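Local coordinates for alpha-11 giardin (Giardia intestinalis, PDB 2II2), which binds calcium and, as an annexin, probably acidic phospholipids, and may take part in parasite attachment and in maintaining the ventral disk cytoskeleton, at residues Asp99-Ala104 and Leu110-Ala115; Asn122-Asp127 and Leu144-Asn149. All coordinates share one frame; numbering follows the deposited sequence.

Contact 1: Asp99-Ala104 and Leu110-Ala115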
loop_
_atom_site.group_PDB
_atom_site.type_symbol
_atom_site.label_atom_id
_atom_site.label_comp_id
_atom_site.label_asym_id
_atom_site.label_seq_id
_atom_site.Cartn_x
_atom_site.Cartn_y
_atom_site.Cartn_z
ATOM N N ASP A 99 -1.522 4.560 -0.084
ATOM C CA ASP A 99 -0.631 3.389 -0.042
ATOM C C ASP A 99 0.643 3.668 -0.859
ATOM O O ASP A 99 1.783 3.362 -0.457
ATOM C CB ASP A 99 -1.322 2.135 -0.605
ATOM C CG ASP A 99 -2.430 1.606 0.283
ATOM O OD1 ASP A 99 -2.549 2.057 1.432
ATOM O OD2 ASP A 99 -3.214 0.727 -0.152
ATOM N N VAL A 100 0.451 4.237 -2.037
ATOM C CA VAL A 100 1.547 4.512 -2.933
ATOM C C VAL A 100 2.485 5.610 -2.461
ATOM O O VAL A 100 3.692 5.423 -2.543
ATOM C CB VAL A 100 1.049 4.819 -4.355
ATOM C CG1 VAL A 100 2.171 5.368 -5.235
ATOM C CG2 VAL A 100 0.449 3.561 -4.961
ATOM N N VAL A 101 1.940 6.755 -2.035
ATOM C CA VAL A 101 2.791 7.901 -1.748
ATOM C C VAL A 101 3.235 7.993 -0.304
ATOM O O VAL A 101 4.251 8.648 -0.033
ATOM C CB VAL A 101 2.176 9.267 -2.215
ATOM C CG1 VAL A 101 1.800 9.188 -3.719
ATOM C CG2 VAL A 101 0.993 9.717 -1.370
ATOM N N LEU A 102 2.497 7.378 0.619
ATOM C CA LEU A 102 2.886 7.423 2.024
ATOM C C LEU A 102 3.906 6.344 2.374
ATOM O O LEU A 102 4.739 6.541 3.248
ATOM C CB LEU A 102 1.660 7.331 2.940
ATOM C CG LEU A 102 0.601 8.442 2.782
ATOM C CD1 LEU A 102 -0.463 8.257 3.797
ATOM C CD2 LEU A 102 1.198 9.845 2.911
ATOM N N ILE A 103 3.845 5.210 1.706
ATOM C CA ILE A 103 4.753 4.116 2.001
ATOM C C ILE A 103 5.856 4.117 0.952
ATOM O O ILE A 103 5.887 3.291 0.027
ATOM C CB ILE A 103 4.012 2.763 2.104
ATOM C CG1 ILE A 103 2.807 2.910 3.060
ATOM C CG2 ILE A 103 4.954 1.697 2.623
ATOM C CD1 ILE A 103 2.014 1.639 3.204
ATOM N N ALA A 104 6.756 5.090 1.101
ATOM C CA ALA A 104 7.714 5.388 0.037
ATOM C C ALA A 104 8.868 6.183 0.582
ATOM O O ALA A 104 8.663 7.179 1.282
ATOM C CB ALA A 104 7.047 6.172 -1.084
ATOM N N LEU A 110 10.828 9.829 -5.931
ATOM C CA LEU A 110 11.437 10.374 -7.138
ATOM C C LEU A 110 11.258 9.452 -8.355
ATOM O O LEU A 110 10.880 9.903 -9.444
ATOM C CB LEU A 110 12.918 10.650 -6.886
ATOM C CG LEU A 110 13.685 11.167 -8.104
ATOM C CD1 LEU A 110 13.175 12.519 -8.592
ATOM C CD2 LEU A 110 15.157 11.177 -7.803
ATOM N N LYS A 111 11.486 8.161 -8.161
ATOM C CA LYS A 111 11.323 7.218 -9.257
ATOM C C LYS A 111 9.864 7.145 -9.709
ATOM O O LYS A 111 9.595 7.022 -10.899
ATOM C CB LYS A 111 11.836 5.841 -8.852
ATOM C CG LYS A 111 13.342 5.791 -8.734
ATOM C CD LYS A 111 13.830 4.407 -8.413
ATOM C CE LYS A 111 15.252 4.210 -8.921
ATOM N NZ LYS A 111 16.166 5.268 -8.409
ATOM N N LEU A 112 8.916 7.200 -8.774
ATOM C CA LEU A 112 7.506 7.225 -9.142
ATOM C C LEU A 112 7.213 8.473 -9.964
ATOM O O LEU A 112 6.569 8.391 -10.991
ATOM C CB LEU A 112 6.602 7.189 -7.901
ATOM C CG LEU A 112 5.113 7.450 -8.141
ATOM C CD1 LEU A 112 4.487 6.328 -8.993
ATOM C CD2 LEU A 112 4.353 7.592 -6.833
ATOM N N ALA A 113 7.685 9.634 -9.511
ATOM C CA ALA A 113 7.433 10.888 -10.238
ATOM C C ALA A 113 7.940 10.786 -11.674
ATOM O O ALA A 113 7.248 11.176 -12.619
ATOM C CB ALA A 113 8.102 12.066 -9.517
ATOM N N GLN A 114 9.130 10.232 -11.824
ATOM C CA GLN A 114 9.743 10.116 -13.138
ATOM C C GLN A 114 8.968 9.170 -14.026
ATOM O O GLN A 114 8.698 9.480 -15.187
ATOM C CB GLN A 114 11.194 9.668 -13.009
ATOM C CG GLN A 114 12.078 10.736 -12.391
ATOM C CD GLN A 114 13.465 10.227 -12.020
ATOM O OE1 GLN A 114 13.668 9.042 -11.743
ATOM N NE2 GLN A 114 14.425 11.139 -11.979
ATOM N N ALA A 115 8.601 8.011 -13.487
ATOM C CA ALA A 115 7.857 7.017 -14.243
ATOM C C ALA A 115 6.471 7.503 -14.600
ATOM O O ALA A 115 5.958 7.195 -15.691
ATOM C CB ALA A 115 7.757 5.720 -13.479
#

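Contact 2: Asn122-Asp127 and Leu144-Asn149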
loop_
_atom_site.group_PDB
_atom_site.type_symbol
_atom_site.label_atom_id
_atom_site.label_comp_id
_atom_site.label_asym_id
_atom_site.label_seq_id
_atom_site.Cartn_x
_atom_site.Cartn_y
_atom_site.Cartn_z
ATOM N N ASN A 122 2.264 13.866 -17.867
ATOM C CA ASN A 122 1.986 14.874 -16.852
ATOM C C ASN A 122 2.817 14.644 -15.607
ATOM O O ASN A 122 3.072 13.499 -15.239
ATOM C CB ASN A 122 0.518 14.825 -16.443
ATOM C CG ASN A 122 -0.418 15.172 -17.578
ATOM O OD1 ASN A 122 0.005 15.359 -18.724
ATOM N ND2 ASN A 122 -1.695 15.230 -17.273
ATOM N N ASP A 123 3.209 15.728 -14.942
ATOM C CA ASP A 123 3.821 15.657 -13.622
ATOM C C ASP A 123 2.788 15.185 -12.610
ATOM O O ASP A 123 1.667 15.681 -12.575
ATOM C CB ASP A 123 4.342 17.037 -13.182
ATOM C CG ASP A 123 5.467 17.559 -14.066
ATOM O OD1 ASP A 123 6.208 16.750 -14.654
ATOM O OD2 ASP A 123 5.619 18.803 -14.153
ATOM N N LEU A 124 3.185 14.236 -11.775
ATOM C CA LEU A 124 2.339 13.750 -10.695
ATOM C C LEU A 124 1.800 14.876 -9.817
ATOM O O LEU A 124 0.594 14.947 -9.556
ATOM C CB LEU A 124 3.154 12.755 -9.850
ATOM C CG LEU A 124 2.331 12.119 -8.716
ATOM C CD1 LEU A 124 1.172 11.332 -9.244
ATOM C CD2 LEU A 124 3.213 11.195 -7.867
ATOM N N LEU A 125 2.688 15.765 -9.374
ATOM C CA LEU A 125 2.259 16.873 -8.517
ATOM C C LEU A 125 1.235 17.758 -9.217
ATOM O O LEU A 125 0.284 18.197 -8.588
ATOM C CB LEU A 125 3.451 17.709 -8.037
ATOM C CG LEU A 125 3.128 18.889 -7.112
ATOM C CD1 LEU A 125 2.367 18.482 -5.867
ATOM C CD2 LEU A 125 4.425 19.621 -6.748
ATOM N N GLN A 126 1.405 17.991 -10.515
ATOM C CA GLN A 126 0.447 18.832 -11.248
ATOM C C GLN A 126 -0.939 18.169 -11.354
ATOM O O GLN A 126 -1.982 18.820 -11.209
ATOM C CB GLN A 126 1.007 19.206 -12.619
ATOM C CG GLN A 126 0.291 20.365 -13.295
ATOM C CD GLN A 126 0.270 21.644 -12.472
ATOM O OE1 GLN A 126 1.151 21.907 -11.650
ATOM N NE2 GLN A 126 -0.739 22.459 -12.706
ATOM N N ASP A 127 -0.931 16.852 -11.550
ATOM C CA ASP A 127 -2.194 16.132 -11.526
ATOM C C ASP A 127 -2.837 16.179 -10.143
ATOM O O ASP A 127 -4.063 16.282 -10.048
ATOM C CB ASP A 127 -2.005 14.686 -12.004
ATOM C CG ASP A 127 -1.943 14.558 -13.536
ATOM O OD1 ASP A 127 -2.129 15.567 -14.246
ATOM O OD2 ASP A 127 -1.655 13.444 -14.020
ATOM N N LEU A 144 1.370 16.811 0.401
ATOM C CA LEU A 144 2.568 17.026 1.211
ATOM C C LEU A 144 3.523 15.837 1.152
ATOM O O LEU A 144 4.738 16.015 1.210
ATOM C CB LEU A 144 2.255 17.429 2.660
ATOM C CG LEU A 144 1.489 18.748 2.811
ATOM C CD1 LEU A 144 1.290 19.079 4.292
ATOM C CD2 LEU A 144 2.131 19.910 2.065
ATOM N N ALA A 145 2.989 14.628 0.987
ATOM C CA ALA A 145 3.844 13.453 0.846
ATOM C C ALA A 145 4.840 13.611 -0.296
ATOM O O ALA A 145 5.989 13.178 -0.195
ATOM C CB ALA A 145 3.004 12.186 0.615
ATOM N N ILE A 146 4.397 14.199 -1.397
ATOM C CA ILE A 146 5.276 14.325 -2.541
ATOM C C ILE A 146 6.069 15.642 -2.568
ATOM O O ILE A 146 7.085 15.723 -3.238
ATOM C CB ILE A 146 4.574 13.955 -3.880
ATOM C CG1 ILE A 146 3.485 14.963 -4.238
ATOM C CG2 ILE A 146 4.058 12.463 -3.860
ATOM C CD1 ILE A 146 2.974 14.800 -5.700
ATOM N N ARG A 147 5.634 16.653 -1.811
ATOM C CA ARG A 147 6.297 17.962 -1.793
ATOM C C ARG A 147 7.344 18.115 -0.707
ATOM O O ARG A 147 8.334 18.809 -0.922
ATOM C CB ARG A 147 5.259 19.065 -1.620
ATOM C CG ARG A 147 4.470 19.398 -2.872
ATOM C CD ARG A 147 3.270 20.284 -2.573
ATOM N NE ARG A 147 3.508 21.306 -1.550
ATOM C CZ ARG A 147 2.546 21.912 -0.850
ATOM N NH1 ARG A 147 1.257 21.611 -1.048
ATOM N NH2 ARG A 147 2.866 22.821 0.064
ATOM N N GLU A 148 7.113 17.514 0.460
ATOM C CA GLU A 148 7.879 17.876 1.648
ATOM C C GLU A 148 8.895 16.830 2.046
ATOM O O GLU A 148 8.647 15.625 1.931
ATOM C CB GLU A 148 6.927 18.103 2.824
ATOM C CG GLU A 148 5.988 19.284 2.649
ATOM C CD GLU A 148 6.692 20.604 2.867
ATOM O OE1 GLU A 148 7.797 20.593 3.449
ATOM O OE2 GLU A 148 6.134 21.647 2.472
ATOM N N ASN A 149 9.999 17.320 2.603
ATOM C CA ASN A 149 11.070 16.480 3.093
ATOM C C ASN A 149 11.042 16.420 4.611
ATOM O O ASN A 149 10.345 17.215 5.270
ATOM C CB ASN A 149 12.433 16.999 2.624
ATOM C CG ASN A 149 12.533 17.118 1.121
ATOM O OD1 ASN A 149 11.993 16.301 0.387
ATOM N ND2 ASN A 149 13.250 18.142 0.654
#

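Contact 1: Asp99-Ala104 and Leu110-Ala115
The carbonyl of Val100, the residue that meets Leu112 most closely here, shares Arg80 NH1 with the carbonyl of Ile103: Arg80 NH1 donates to Ile103 O and, weakly, to Val100 O. One guanidinium nitrogen of helix 76-89 thus reaches two carbonyls of the 99-104 segment, one of them only weakly. Between the two segments themselves the contact is entirely apolar, and small: 82 Å² are buried in all, and the nearest CA atoms, those of Val101 and Leu112, are 8.8 Å apart. Side chains must span that gap, and Leu112 does most of the spanning. Its CG stands opposite the backbone N (chi1 170°), which sends the isobutyl group across towards helix 94-102 with CD2 leading. That methyl meets Val100 CG1 at 3.5 Å, and the two side chains cross at about a right angle, touching methyl to methyl rather than lying alongside. Val100 is turned to match, its CG1 trans to N (chi1 169°) and directed at Leu112. On the next residue, Val101 CG1 lies 4.3 Å from the same Leu112 CD2, a looser second touch, so one leucine methyl bridges two consecutive valines. All three residues are buried, and helix 76-89 covers more of this core, with Val83 and Ile84 against Val100 and Val81 against Leu112. Asp99 faces other helices, its two carboxylate oxygens forming salt bridges with Arg220 and Arg258. A short turn joining two consecutive helices, with one apolar residue of the second set against the end of the first, illustrates the helix-turn-helix construction of the all-helical annexin fold.

Contact 2: Asn122-Asp127 and Leu144-Asn149
The first turn of helix 124-131 faces the last turn of helix 137-147, and the backbones come closest at Leu125 and Ile146, whose CA atoms are 7.2 Å apart. Ile146 is the main bridge. Its CG1 occupies the crowded position between the backbone N and the carbonyl carbon (chi1 67°), and from there the chain extends to set CD1 against the opposing helix. That methyl rests 3.6 Å from Leu125 CA, so it packs on the main chain itself, and it also meets Leu125 CD1 at 3.7 Å. Leu124 closes over the inner side more loosely, with its CG 4.1 Å from Ile146 CD1. Leu125 is shared: while its base and CD1 receive the isoleucine, both its methyls face Arg147 CG, which is 3.8 Å from Leu125 CD1 and 3.9 Å from Leu125 CD2, the side chains crossing nearly at right angles. This joins two consecutive helices of the all-helical annexin fold, the start of one to the end of the next. Further out, Arg147 bends at chi3 and folds back along its own helix, so that Leu144 CD2 lies against one face of the guanidinium, near its rim. The start of helix 124-131 is fixed by polar bonds as well: Asn122 ND2 donates to the syn lone pair of Asp127 OD1 at 3.1 Å, fairly straight at 154°, while Asp127 OD2 bonds to Tyr116 OH. At the other helix end, Arg109 NH1 bonds both Ala145 O and Glu148 O, a positive group placed where the helix dipole would probably favour it.

Contact 1 closes before contact 2 opens, so the two stand in series along the chain, yet their centres are only 9 Å apart and they touch. Four helices in sequence are involved: 94-102 and 106-120 in contact 1, then 124-131 and 137-147 in contact 2. Helices that follow each other directly are tied through Leu112 CD2 and Leu124 CD2, 3.9 Å apart, while the first and last of the four meet where Leu102 CD2 approaches Ala145 CB to 3.7 Å. Val101 also packs on Ile146. Contact 1 is thus buried, and contact 2 continues its apolar packing out toward the surface, away from the calcium site at Ile60 and Glu66.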